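Local coordinates for putative uncharacterized protein ECU08_1170 (Encephalitozoon cuniculi, PDB 3Q87) that binds zinc and partners the methyltransferase Mtq2 as its Trm112 activator subunit, in a complex responsible for methylating the translation termination factor eRF1, at residues 7-12 against 114-119; 12-17 against 100-105; 20-25 against 54-59; 105-110 against 119-124. One frame throughout, in Å; residues are numbered along the deposited sequence.

Contact 1: residues 7-12 against 114-119; sequences GLLKCK and SIVETV. With ZN (zinc ion), chain C.
The ammonium group of K12 hydrogen-bonds to the backbone carbonyl of T118, with NZ 2.7 Å from O. The nitrogen lies in the carbonyl plane, and the C=O...N angle is 149°. A second bond, from K12 NZ to V119 O, is weak at 3.4 Å. Water 1 joins the same two atoms: it accepts from K12 NZ at 3.0 Å and donates to V119 O. The lysine chain starts with CG between the backbone N and the carbonyl carbon (chi1 73°). From there it runs fully extended, which carries NZ across to the end of the 114-119 segment.

V119 N bonds to E117 OE2 at 3.0 Å, meeting the carboxylate on its anti side. Residues 115-117 form an edge strand, within this chain, of the antiparallel sheet. The loop 7-12 runs past it and supplies C11, whose SG binds the zinc ion at 2.4 Å. V116 and E117 also pair in parallel with a strand of the methyltransferase chain, so the sheet continues across the interface. T118 OG1 bonds to R67 O of that chain.

Away from the lysine, L9 and V116 meet tip to tip, CD1 to CG1 at 4.1 Å. L9 also packs on L100.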
loop_
_atom_site.group_PDB
_atom_site.type_symbol
_atom_site.label_atom_id
_atom_site.label_comp_id
_atom_site.label_asym_id
_atom_site.label_seq_id
_atom_site.Cartn_x
_atom_site.Cartn_y
_atom_site.Cartn_z
ATOM N N GLY A 7 -0.226 6.089 9.229
ATOM C CA GLY A 7 0.735 6.975 8.592
ATOM C C GLY A 7 0.684 6.943 7.067
ATOM O O GLY A 7 1.285 7.782 6.397
ATOM N N LEU A 8 -0.038 5.976 6.514
ATOM C CA LEU A 8 0.033 5.686 5.081
ATOM C C LEU A 8 -1.284 5.912 4.347
ATOM O O LEU A 8 -1.318 6.040 3.121
ATOM C CB LEU A 8 0.472 4.230 4.875
ATOM C CG LEU A 8 1.976 4.007 5.036
ATOM C CD1 LEU A 8 2.287 2.678 5.678
ATOM C CD2 LEU A 8 2.663 4.128 3.687
ATOM N N LEU A 9 -2.380 5.937 5.088
ATOM C CA LEU A 9 -3.686 6.047 4.460
ATOM C C LEU A 9 -4.134 7.496 4.454
ATOM O O LEU A 9 -3.732 8.264 5.306
ATOM C CB LEU A 9 -4.708 5.184 5.193
ATOM C CG LEU A 9 -4.686 3.662 5.002
ATOM C CD1 LEU A 9 -5.449 2.975 6.115
ATOM C CD2 LEU A 9 -5.276 3.286 3.658
ATOM N N LYS A 10 -4.968 7.864 3.495
ATOM C CA LYS A 10 -5.548 9.198 3.488
ATOM C C LYS A 10 -6.963 9.157 2.930
ATOM O O LYS A 10 -7.348 8.198 2.252
ATOM C CB LYS A 10 -4.695 10.157 2.657
ATOM C CG LYS A 10 -4.754 9.910 1.142
ATOM C CD LYS A 10 -3.948 10.959 0.389
ATOM C CE LYS A 10 -4.112 10.849 -1.120
ATOM N NZ LYS A 10 -5.420 11.386 -1.573
ATOM N N CYS A 11 -7.737 10.196 3.221
ATOM C CA CYS A 11 -9.069 10.315 2.658
ATOM C C CYS A 11 -8.948 10.473 1.159
ATOM O O CYS A 11 -8.130 11.252 0.662
ATOM C CB CYS A 11 -9.814 11.513 3.241
ATOM S SG CYS A 11 -11.378 11.807 2.405
ATOM N N LYS A 12 -9.758 9.730 0.427
ATOM C CA LYS A 12 -9.593 9.703 -1.017
ATOM C C LYS A 12 -10.375 10.832 -1.687
ATOM O O LYS A 12 -10.297 11.012 -2.901
ATOM C CB LYS A 12 -10.018 8.348 -1.573
ATOM C CG LYS A 12 -11.526 8.131 -1.556
ATOM C CD LYS A 12 -11.898 6.833 -2.238
ATOM C CE LYS A 12 -13.379 6.539 -2.066
ATOM N NZ LYS A 12 -13.714 5.228 -2.697
ATOM N N SER A 114 -9.881 -7.420 9.225
ATOM C CA SER A 114 -8.552 -6.797 9.153
ATOM C C SER A 114 -8.234 -6.046 7.852
ATOM O O SER A 114 -7.222 -5.368 7.762
ATOM C CB SER A 114 -7.459 -7.821 9.444
ATOM O OG SER A 114 -7.720 -8.443 10.685
ATOM N N ILE A 115 -9.082 -6.167 6.841
ATOM C CA ILE A 115 -8.834 -5.441 5.600
ATOM C C ILE A 115 -9.456 -4.046 5.653
ATOM O O ILE A 115 -10.596 -3.891 6.106
ATOM C CB ILE A 115 -9.424 -6.188 4.413
ATOM C CG1 ILE A 115 -8.789 -7.581 4.314
ATOM C CG2 ILE A 115 -9.204 -5.385 3.130
ATOM C CD1 ILE A 115 -9.609 -8.577 3.478
ATOM N N VAL A 116 -8.706 -3.036 5.214
ATOM C CA VAL A 116 -9.246 -1.678 5.109
ATOM C C VAL A 116 -9.941 -1.484 3.761
ATOM O O VAL A 116 -9.357 -1.663 2.695
ATOM C CB VAL A 116 -8.175 -0.599 5.273
ATOM C CG1 VAL A 116 -8.816 0.811 5.195
ATOM C CG2 VAL A 116 -7.411 -0.790 6.594
ATOM N N GLU A 117 -11.203 -1.114 3.831
ATOM C CA GLU A 117 -12.043 -1.057 2.667
ATOM C C GLU A 117 -12.186 0.395 2.225
ATOM O O GLU A 117 -12.902 1.161 2.850
ATOM C CB GLU A 117 -13.400 -1.654 3.023
ATOM C CG GLU A 117 -14.482 -1.296 2.038
ATOM C CD GLU A 117 -14.279 -2.003 0.718
ATOM O OE1 GLU A 117 -14.325 -3.253 0.693
ATOM O OE2 GLU A 117 -14.060 -1.308 -0.292
ATOM N N THR A 118 -11.510 0.782 1.153
ATOM C CA THR A 118 -11.564 2.185 0.742
ATOM C C THR A 118 -12.362 2.408 -0.540
ATOM O O THR A 118 -12.420 3.519 -1.068
ATOM C CB THR A 118 -10.150 2.786 0.574
ATOM O OG1 THR A 118 -9.555 2.322 -0.653
ATOM C CG2 THR A 118 -9.249 2.429 1.797
ATOM N N VAL A 119 -12.963 1.347 -1.052
ATOM C CA VAL A 119 -13.707 1.440 -2.302
ATOM C C VAL A 119 -15.178 1.600 -1.973
ATOM O O VAL A 119 -15.803 2.546 -2.413
ATOM C CB VAL A 119 -13.507 0.196 -3.205
ATOM C CG1 VAL A 119 -14.306 0.339 -4.512
ATOM C CG2 VAL A 119 -12.030 -0.009 -3.507
HETATM ZN ZN ZN C . -12.188 13.593 3.710
HETATM O O HOH W 1 -16.716 5.470 -2.473
#

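Contact 2: residues 12-17 against 100-105; sequences KRCSFM and LRCDMC. With ZN (zinc ion), chain C.
Two CxxC pairs make the Cys4 zinc site of this Trm112-like protein, and this contact holds three of the four ligands. C14 SG binds the zinc ion at 2.4 Å. C102 SG and C105 SG each bind it at 2.3 Å, and C11 completes the set. C14 and C105 also touch directly, with C14 SG 3.7 Å from C105 CB.

R13 turns an edge of its guanidinium to C105. Its NH1 donates to C105 SG at 3.3 Å, with an N-H...S angle of 155°, and the sulfur lies near the guanidinium plane. A bend in the arginine chain at chi3 (-80°) turns the guanidinium group to this sulfur. R13 NH2 forms a salt bridge with E123, so two of its nitrogens are engaged.

C102 SG accepts the backbone N-H of C105 at 3.4 Å, nearly straight at 168°, and a weaker bond from M104 N. At the surface, F16 and M104 cross at about a right angle, with F16 CE1 4.1 Å from M104 CG. C14 CB sits over one face of the F16 ring, toward its rim.

Zinc-bound cysteines are normally thiolates. The N-H donors at C102 and C105 would probably spread part of that negative charge.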
loop_
_atom_site.group_PDB
_atom_site.type_symbol
_atom_site.label_atom_id
_atom_site.label_comp_id
_atom_site.label_asym_id
_atom_site.label_seq_id
_atom_site.Cartn_x
_atom_site.Cartn_y
_atom_site.Cartn_z
ATOM N N LYS A 12 -9.758 9.730 0.427
ATOM C CA LYS A 12 -9.593 9.703 -1.017
ATOM C C LYS A 12 -10.375 10.832 -1.687
ATOM O O LYS A 12 -10.297 11.012 -2.901
ATOM C CB LYS A 12 -10.018 8.348 -1.573
ATOM C CG LYS A 12 -11.526 8.131 -1.556
ATOM C CD LYS A 12 -11.898 6.833 -2.238
ATOM C CE LYS A 12 -13.379 6.539 -2.066
ATOM N NZ LYS A 12 -13.714 5.228 -2.697
ATOM N N ARG A 13 -11.125 11.586 -0.891
ATOM C CA ARG A 13 -11.966 12.657 -1.413
ATOM C C ARG A 13 -11.349 14.039 -1.142
ATOM O O ARG A 13 -11.268 14.884 -2.038
ATOM C CB ARG A 13 -13.355 12.585 -0.783
ATOM C CG ARG A 13 -14.121 13.891 -0.901
ATOM C CD ARG A 13 -15.246 13.943 0.112
ATOM N NE ARG A 13 -16.380 13.179 -0.370
ATOM C CZ ARG A 13 -17.255 12.546 0.398
ATOM N NH1 ARG A 13 -17.143 12.567 1.720
ATOM N NH2 ARG A 13 -18.252 11.888 -0.177
ATOM N N CYS A 14 -10.911 14.265 0.094
ATOM C CA CYS A 14 -10.209 15.500 0.427
ATOM C C CYS A 14 -8.870 15.586 -0.316
ATOM O O CYS A 14 -8.125 14.616 -0.392
ATOM C CB CYS A 14 -10.033 15.636 1.944
ATOM S SG CYS A 14 -11.619 15.802 2.831
ATOM N N SER A 15 -8.589 16.749 -0.891
ATOM C CA SER A 15 -7.420 16.935 -1.740
ATOM C C SER A 15 -6.228 17.401 -0.913
ATOM O O SER A 15 -5.197 17.792 -1.452
ATOM C CB SER A 15 -7.737 17.977 -2.803
ATOM O OG SER A 15 -8.266 19.130 -2.176
ATOM N N PHE A 16 -6.389 17.373 0.402
ATOM C CA PHE A 16 -5.327 17.741 1.328
ATOM C C PHE A 16 -5.334 16.707 2.438
ATOM O O PHE A 16 -6.336 16.021 2.628
ATOM C CB PHE A 16 -5.592 19.127 1.914
ATOM C CG PHE A 16 -7.008 19.313 2.409
ATOM C CD1 PHE A 16 -7.287 19.359 3.767
ATOM C CD2 PHE A 16 -8.060 19.424 1.512
ATOM C CE1 PHE A 16 -8.590 19.515 4.222
ATOM C CE2 PHE A 16 -9.361 19.583 1.953
ATOM C CZ PHE A 16 -9.629 19.632 3.313
ATOM N N MET A 17 -4.226 16.586 3.162
ATOM C CA MET A 17 -4.180 15.690 4.315
ATOM C C MET A 17 -5.212 16.091 5.356
ATOM O O MET A 17 -5.412 17.272 5.626
ATOM C CB MET A 17 -2.797 15.689 4.980
ATOM C CG MET A 17 -1.758 14.760 4.359
ATOM S SD MET A 17 -2.249 13.025 4.265
ATOM C CE MET A 17 -2.822 12.981 2.578
ATOM N N LEU A 100 -12.454 3.691 9.831
ATOM C CA LEU A 100 -11.630 4.885 9.775
ATOM C C LEU A 100 -12.485 6.018 9.220
ATOM O O LEU A 100 -13.109 5.859 8.181
ATOM C CB LEU A 100 -10.425 4.660 8.864
ATOM C CG LEU A 100 -9.430 3.589 9.314
ATOM C CD1 LEU A 100 -8.365 3.390 8.250
ATOM C CD2 LEU A 100 -8.799 3.942 10.669
ATOM N N ARG A 101 -12.502 7.160 9.902
ATOM C CA ARG A 101 -13.334 8.289 9.483
ATOM C C ARG A 101 -12.495 9.550 9.240
ATOM O O ARG A 101 -11.754 9.974 10.112
ATOM C CB ARG A 101 -14.417 8.578 10.544
ATOM C CG ARG A 101 -15.244 9.848 10.252
ATOM C CD ARG A 101 -16.386 10.072 11.242
ATOM N NE ARG A 101 -15.966 9.905 12.628
ATOM C CZ ARG A 101 -15.316 10.828 13.331
ATOM N NH1 ARG A 101 -14.993 11.990 12.770
ATOM N NH2 ARG A 101 -14.985 10.589 14.595
ATOM N N CYS A 102 -12.621 10.142 8.055
ATOM C CA CYS A 102 -11.967 11.409 7.759
ATOM C C CYS A 102 -12.570 12.504 8.624
ATOM O O CYS A 102 -13.770 12.709 8.595
ATOM C CB CYS A 102 -12.162 11.791 6.294
ATOM S SG CYS A 102 -11.531 13.482 5.908
ATOM N N ASP A 103 -11.744 13.210 9.384
ATOM C CA ASP A 103 -12.258 14.224 10.301
ATOM C C ASP A 103 -12.797 15.454 9.580
ATOM O O ASP A 103 -13.518 16.238 10.180
ATOM C CB ASP A 103 -11.206 14.628 11.342
ATOM C CG ASP A 103 -10.025 15.380 10.730
ATOM O OD1 ASP A 103 -9.898 15.407 9.487
ATOM O OD2 ASP A 103 -9.217 15.953 11.491
ATOM N N MET A 104 -12.463 15.621 8.300
ATOM C CA MET A 104 -12.915 16.801 7.572
ATOM C C MET A 104 -14.212 16.592 6.792
ATOM O O MET A 104 -15.103 17.444 6.837
ATOM C CB MET A 104 -11.825 17.345 6.644
ATOM C CG MET A 104 -10.600 17.880 7.386
ATOM S SD MET A 104 -10.922 19.390 8.329
ATOM C CE MET A 104 -11.553 20.430 7.007
ATOM N N CYS A 105 -14.324 15.479 6.070
ATOM C CA CYS A 105 -15.519 15.264 5.258
ATOM C C CYS A 105 -16.388 14.128 5.785
ATOM O O CYS A 105 -17.466 13.886 5.255
ATOM C CB CYS A 105 -15.142 14.992 3.807
ATOM S SG CYS A 105 -14.507 13.317 3.584
HETATM ZN ZN ZN C . -12.188 13.593 3.710
#

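Contact 3: residues 20-25 against 54-59; sequences LILECE and KSLVNS
Strand 20-24, an outermost strand of the four-stranded antiparallel sheet within this chain, packs beside the last turn and a half of helix 42-59. Their short segments run nearly parallel, 18° apart, with the axes 7.9 Å from each other.

The direct polar link is the hydrogen bond from S59 OG to L22 O. It measures 2.5 Å, so short that the exact length is doubtful. S59 faces the strand, and chi1 -65° sets OG beside its own backbone N, within reach of L22 O.

Two waters add to the polar links. Water 2 accepts from L22 N at 2.8 Å and donates to S59 OG. It also bonds to S55 OG at 2.9 Å, so serines one helical turn apart share it. Water 3 accepts from C24 N and donates to S59 O at 2.8 Å. Both of these strand N-H groups thus reach the helix through water.

Two contacts are carbon to oxygen. C24 CB rests against the carbonyl oxygen of S59. Further toward the start of the strand, I21 lays its CD1 against S55 OG at 3.6 Å.

The apolar packing is modest. L22 also packs on L100 of the adjacent strand 98-102, and L56 on F89 and L90 of helix 84-91, so the pair joins sheet and helices in the interior. L22 CB meets L56 CD2 at 4.4 Å. The tightest carbon pair is L22 CD1 against S59 CB, at 3.5 Å.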
loop_
_atom_site.group_PDB
_atom_site.type_symbol
_atom_site.label_atom_id
_atom_site.label_comp_id
_atom_site.label_asym_id
_atom_site.label_seq_id
_atom_site.Cartn_x
_atom_site.Cartn_y
_atom_site.Cartn_z
ATOM N N LEU A 20 -7.461 10.666 9.852
ATOM C CA LEU A 20 -8.392 9.543 9.836
ATOM C C LEU A 20 -8.557 9.045 11.260
ATOM O O LEU A 20 -7.578 8.673 11.894
ATOM C CB LEU A 20 -7.887 8.414 8.932
ATOM C CG LEU A 20 -7.634 8.829 7.470
ATOM C CD1 LEU A 20 -7.228 7.633 6.598
ATOM C CD2 LEU A 20 -8.858 9.546 6.905
ATOM N N ILE A 21 -9.787 9.044 11.762
ATOM C CA ILE A 21 -10.039 8.627 13.144
ATOM C C ILE A 21 -10.539 7.195 13.207
ATOM O O ILE A 21 -11.454 6.814 12.489
ATOM C CB ILE A 21 -11.050 9.555 13.855
ATOM C CG1 ILE A 21 -10.628 11.019 13.710
ATOM C CG2 ILE A 21 -11.171 9.191 15.332
ATOM C CD1 ILE A 21 -9.220 11.296 14.212
ATOM N N LEU A 22 -9.926 6.410 14.085
ATOM C CA LEU A 22 -10.208 4.992 14.211
ATOM C C LEU A 22 -11.356 4.727 15.175
ATOM O O LEU A 22 -11.373 5.245 16.292
ATOM C CB LEU A 22 -8.946 4.270 14.701
ATOM C CG LEU A 22 -8.778 2.744 14.661
ATOM C CD1 LEU A 22 -8.903 2.167 16.037
ATOM C CD2 LEU A 22 -9.731 2.022 13.692
ATOM N N GLU A 23 -12.317 3.924 14.725
ATOM C CA GLU A 23 -13.281 3.303 15.620
ATOM C C GLU A 23 -13.064 1.797 15.583
ATOM O O GLU A 23 -13.018 1.194 14.514
ATOM C CB GLU A 23 -14.711 3.640 15.220
ATOM C CG GLU A 23 -15.713 2.615 15.699
ATOM C CD GLU A 23 -16.984 3.249 16.205
ATOM O OE1 GLU A 23 -18.082 2.760 15.845
ATOM O OE2 GLU A 23 -16.879 4.241 16.961
ATOM N N CYS A 24 -12.934 1.196 16.758
ATOM C CA CYS A 24 -12.533 -0.193 16.855
ATOM C C CYS A 24 -13.618 -1.061 17.486
ATOM O O CYS A 24 -13.888 -0.951 18.678
ATOM C CB CYS A 24 -11.249 -0.280 17.672
ATOM S SG CYS A 24 -10.555 -1.927 17.795
ATOM N N GLU A 25 -14.252 -1.916 16.687
ATOM C CA GLU A 25 -15.168 -2.895 17.254
ATOM C C GLU A 25 -14.381 -4.034 17.902
ATOM O O GLU A 25 -14.571 -4.343 19.077
ATOM C CB GLU A 25 -16.147 -3.431 16.215
ATOM C CG GLU A 25 -17.336 -4.160 16.833
ATOM C CD GLU A 25 -18.064 -3.315 17.880
ATOM O OE1 GLU A 25 -18.629 -2.259 17.509
ATOM O OE2 GLU A 25 -18.076 -3.708 19.073
ATOM N N LYS A 54 -2.185 9.740 20.422
ATOM C CA LYS A 54 -3.246 10.035 21.377
ATOM C C LYS A 54 -4.601 9.615 20.831
ATOM O O LYS A 54 -5.416 9.042 21.542
ATOM C CB LYS A 54 -3.267 11.531 21.694
ATOM C CG LYS A 54 -2.061 12.019 22.460
ATOM C CD LYS A 54 -2.148 13.528 22.698
ATOM C CE LYS A 54 -1.000 14.020 23.578
ATOM N NZ LYS A 54 -0.754 15.488 23.439
ATOM N N SER A 55 -4.841 9.918 19.563
ATOM C CA SER A 55 -6.074 9.510 18.892
ATOM C C SER A 55 -6.237 7.983 18.888
ATOM O O SER A 55 -7.300 7.455 19.214
ATOM C CB SER A 55 -6.090 10.050 17.456
ATOM O OG SER A 55 -7.309 9.738 16.797
ATOM N N LEU A 56 -5.179 7.277 18.502
ATOM C CA LEU A 56 -5.184 5.823 18.525
ATOM C C LEU A 56 -5.400 5.273 19.932
ATOM O O LEU A 56 -6.179 4.343 20.125
ATOM C CB LEU A 56 -3.872 5.274 17.962
ATOM C CG LEU A 56 -3.784 5.271 16.435
ATOM C CD1 LEU A 56 -2.353 5.004 15.962
ATOM C CD2 LEU A 56 -4.757 4.237 15.877
ATOM N N VAL A 57 -4.702 5.833 20.916
ATOM C CA VAL A 57 -4.814 5.308 22.276
ATOM C C VAL A 57 -6.253 5.410 22.771
ATOM O O VAL A 57 -6.774 4.493 23.405
ATOM C CB VAL A 57 -3.854 6.003 23.244
ATOM C CG1 VAL A 57 -4.376 5.906 24.669
ATOM C CG2 VAL A 57 -2.467 5.382 23.131
ATOM N N ASN A 58 -6.897 6.525 22.443
ATOM C CA ASN A 58 -8.307 6.719 22.749
ATOM C C ASN A 58 -9.205 5.729 22.018
ATOM O O ASN A 58 -10.128 5.173 22.605
ATOM C CB ASN A 58 -8.735 8.138 22.395
ATOM C CG ASN A 58 -10.123 8.450 22.876
ATOM O OD1 ASN A 58 -10.501 8.070 23.984
ATOM N ND2 ASN A 58 -10.899 9.144 22.051
ATOM N N SER A 59 -8.937 5.517 20.730
ATOM C CA SER A 59 -9.720 4.578 19.941
ATOM C C SER A 59 -9.617 3.153 20.481
ATOM O O SER A 59 -10.563 2.362 20.371
ATOM C CB SER A 59 -9.269 4.608 18.472
ATOM O OG SER A 59 -9.546 5.866 17.880
HETATM O O HOH W 2 -7.985 7.061 16.052
HETATM O O HOH W 3 -13.066 2.711 19.278
#

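Contact 4: residues 105-110 against 119-124; sequences CGLIYP and VDTVES. With ZN (zinc ion), chain C.
S124 OG donates to G106 O at 2.8 Å, in the carbonyl plane and on a lone pair. The hydroxyl lies between the backbone N and the carbonyl carbon of its own residue (chi1 73°), which folds it back onto G106. The CA of G106 lies 3.4 Å from S124 OG, where a CB on residue 106 would run into the hydroxyl.

I108 and V122 form a single antiparallel bridge, a hydrogen-bonded pair. I108 N donates to V122 O at 2.8 Å, and V122 N to I108 O at 3.1 Å. The C-terminal tail is thereby tied to strand 108-112 just after the CxxC of the zinc knuckle. Across the pair, I108 CB and V122 CB approach to 3.7 Å, and I108 CG1 reaches on to S124 CB. V122 CG2 meets P110 CG.

In L107, chi1 -174° with chi2 75° brings CD1 to T121 OG1 and to E123 OE2, 3.6 Å from each. The E123 chain bends at chi2, and R13 is the main partner of its carboxylate. Its OE1 takes a hydrogen from water 4, which also bonds C105 O and S124 N. T121 CG2 touches Y109 at the ring edge, 3.7 Å from CD1, while the Y109 hydroxyl has its partner in K10.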
loop_
_atom_site.group_PDB
_atom_site.type_symbol
_atom_site.label_atom_id
_atom_site.label_comp_id
_atom_site.label_asym_id
_atom_site.label_seq_id
_atom_site.Cartn_x
_atom_site.Cartn_y
_atom_site.Cartn_z
ATOM N N CYS A 105 -14.324 15.479 6.070
ATOM C CA CYS A 105 -15.519 15.264 5.258
ATOM C C CYS A 105 -16.388 14.128 5.785
ATOM O O CYS A 105 -17.466 13.886 5.255
ATOM C CB CYS A 105 -15.142 14.992 3.807
ATOM S SG CYS A 105 -14.507 13.317 3.584
ATOM N N GLY A 106 -15.927 13.436 6.828
ATOM C CA GLY A 106 -16.692 12.335 7.401
ATOM C C GLY A 106 -16.750 11.031 6.602
ATOM O O GLY A 106 -17.448 10.106 6.987
ATOM N N LEU A 107 -16.048 10.958 5.479
ATOM C CA LEU A 107 -15.960 9.706 4.724
ATOM C C LEU A 107 -15.468 8.557 5.618
ATOM O O LEU A 107 -14.535 8.722 6.408
ATOM C CB LEU A 107 -15.013 9.866 3.538
ATOM C CG LEU A 107 -14.925 8.685 2.569
ATOM C CD1 LEU A 107 -16.181 8.645 1.712
ATOM C CD2 LEU A 107 -13.692 8.793 1.691
ATOM N N ILE A 108 -16.100 7.399 5.481
ATOM C CA ILE A 108 -15.801 6.232 6.303
ATOM C C ILE A 108 -15.227 5.070 5.498
ATOM O O ILE A 108 -15.827 4.640 4.514
ATOM C CB ILE A 108 -17.068 5.658 6.946
ATOM C CG1 ILE A 108 -17.791 6.703 7.798
ATOM C CG2 ILE A 108 -16.732 4.423 7.755
ATOM C CD1 ILE A 108 -17.058 7.070 9.024
ATOM N N TYR A 109 -14.082 4.561 5.955
ATOM C CA TYR A 109 -13.507 3.315 5.465
ATOM C C TYR A 109 -13.781 2.199 6.483
ATOM O O TYR A 109 -13.175 2.155 7.545
ATOM C CB TYR A 109 -11.990 3.436 5.306
ATOM C CG TYR A 109 -11.447 4.442 4.303
ATOM C CD1 TYR A 109 -12.187 4.844 3.200
ATOM C CD2 TYR A 109 -10.159 4.944 4.445
ATOM C CE1 TYR A 109 -11.673 5.740 2.288
ATOM C CE2 TYR A 109 -9.626 5.848 3.531
ATOM C CZ TYR A 109 -10.380 6.234 2.457
ATOM O OH TYR A 109 -9.849 7.112 1.558
ATOM N N PRO A 110 -14.683 1.282 6.156
ATOM C CA PRO A 110 -14.882 0.164 7.083
ATOM C C PRO A 110 -13.614 -0.678 7.165
ATOM O O PRO A 110 -12.847 -0.746 6.210
ATOM C CB PRO A 110 -15.999 -0.650 6.418
ATOM C CG PRO A 110 -16.661 0.305 5.456
ATOM C CD PRO A 110 -15.556 1.191 4.975
ATOM N N VAL A 119 -12.963 1.347 -1.052
ATOM C CA VAL A 119 -13.707 1.440 -2.302
ATOM C C VAL A 119 -15.178 1.600 -1.973
ATOM O O VAL A 119 -15.803 2.546 -2.413
ATOM C CB VAL A 119 -13.507 0.196 -3.205
ATOM C CG1 VAL A 119 -14.306 0.339 -4.512
ATOM C CG2 VAL A 119 -12.030 -0.009 -3.507
ATOM N N ASP A 120 -15.719 0.676 -1.183
ATOM C CA ASP A 120 -17.118 0.744 -0.777
ATOM C C ASP A 120 -17.233 1.503 0.542
ATOM O O ASP A 120 -17.198 0.923 1.627
ATOM C CB ASP A 120 -17.727 -0.655 -0.666
ATOM C CG ASP A 120 -17.758 -1.385 -2.008
ATOM O OD1 ASP A 120 -17.899 -0.716 -3.054
ATOM O OD2 ASP A 120 -17.643 -2.632 -2.018
ATOM N N THR A 121 -17.347 2.816 0.426
ATOM C CA THR A 121 -17.292 3.693 1.579
ATOM C C THR A 121 -18.675 4.020 2.143
ATOM O O THR A 121 -19.698 3.731 1.531
ATOM C CB THR A 121 -16.584 4.992 1.224
ATOM O OG1 THR A 121 -17.195 5.563 0.058
ATOM C CG2 THR A 121 -15.121 4.723 0.939
ATOM N N VAL A 122 -18.680 4.636 3.321
ATOM C CA VAL A 122 -19.895 5.101 3.969
ATOM C C VAL A 122 -19.753 6.601 4.226
ATOM O O VAL A 122 -18.659 7.084 4.486
ATOM C CB VAL A 122 -20.096 4.386 5.325
ATOM C CG1 VAL A 122 -21.444 4.714 5.905
ATOM C CG2 VAL A 122 -19.955 2.889 5.159
ATOM N N GLU A 123 -20.857 7.335 4.145
ATOM C CA GLU A 123 -20.882 8.739 4.546
ATOM C C GLU A 123 -21.396 8.876 5.971
ATOM O O GLU A 123 -22.289 8.147 6.381
ATOM C CB GLU A 123 -21.803 9.532 3.626
ATOM C CG GLU A 123 -21.417 9.492 2.163
ATOM C CD GLU A 123 -20.077 10.133 1.902
ATOM O OE1 GLU A 123 -19.637 10.965 2.728
ATOM O OE2 GLU A 123 -19.456 9.805 0.867
ATOM N N SER A 124 -20.861 9.830 6.720
ATOM C CA SER A 124 -21.291 10.012 8.095
ATOM C C SER A 124 -21.759 11.430 8.339
ATOM O O SER A 124 -22.283 11.736 9.408
ATOM C CB SER A 124 -20.152 9.690 9.067
ATOM O OG SER A 124 -19.164 10.709 9.058
HETATM ZN ZN ZN C . -12.188 13.593 3.710
HETATM O O HOH W 4 -19.603 12.091 5.209
#

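Contacts 1, 2 and 4 gather round the zinc ion, with centres 9 to 11 Å apart. Contact 1 brings C11, and contact 2 the other three cysteines; contact 4 shares C105 with it. K12 belongs to contacts 1 and 2, and V119 to contacts 1 and 4. The salt bridge from R13 NH2 to E123 OE2, 2.6 Å, joins contact 2 to contact 4. Y109 OH to K10 O, 2.8 Å, joins contact 4 to contact 1. Contact 3 lies about 15 Å from contact 2, centre to centre, at the far edge of the same sheet. It connects through R101 O and I21 N, 2.7 Å apart. The methyltransferase chain reaches contact 1 most widely and does not touch contact 3.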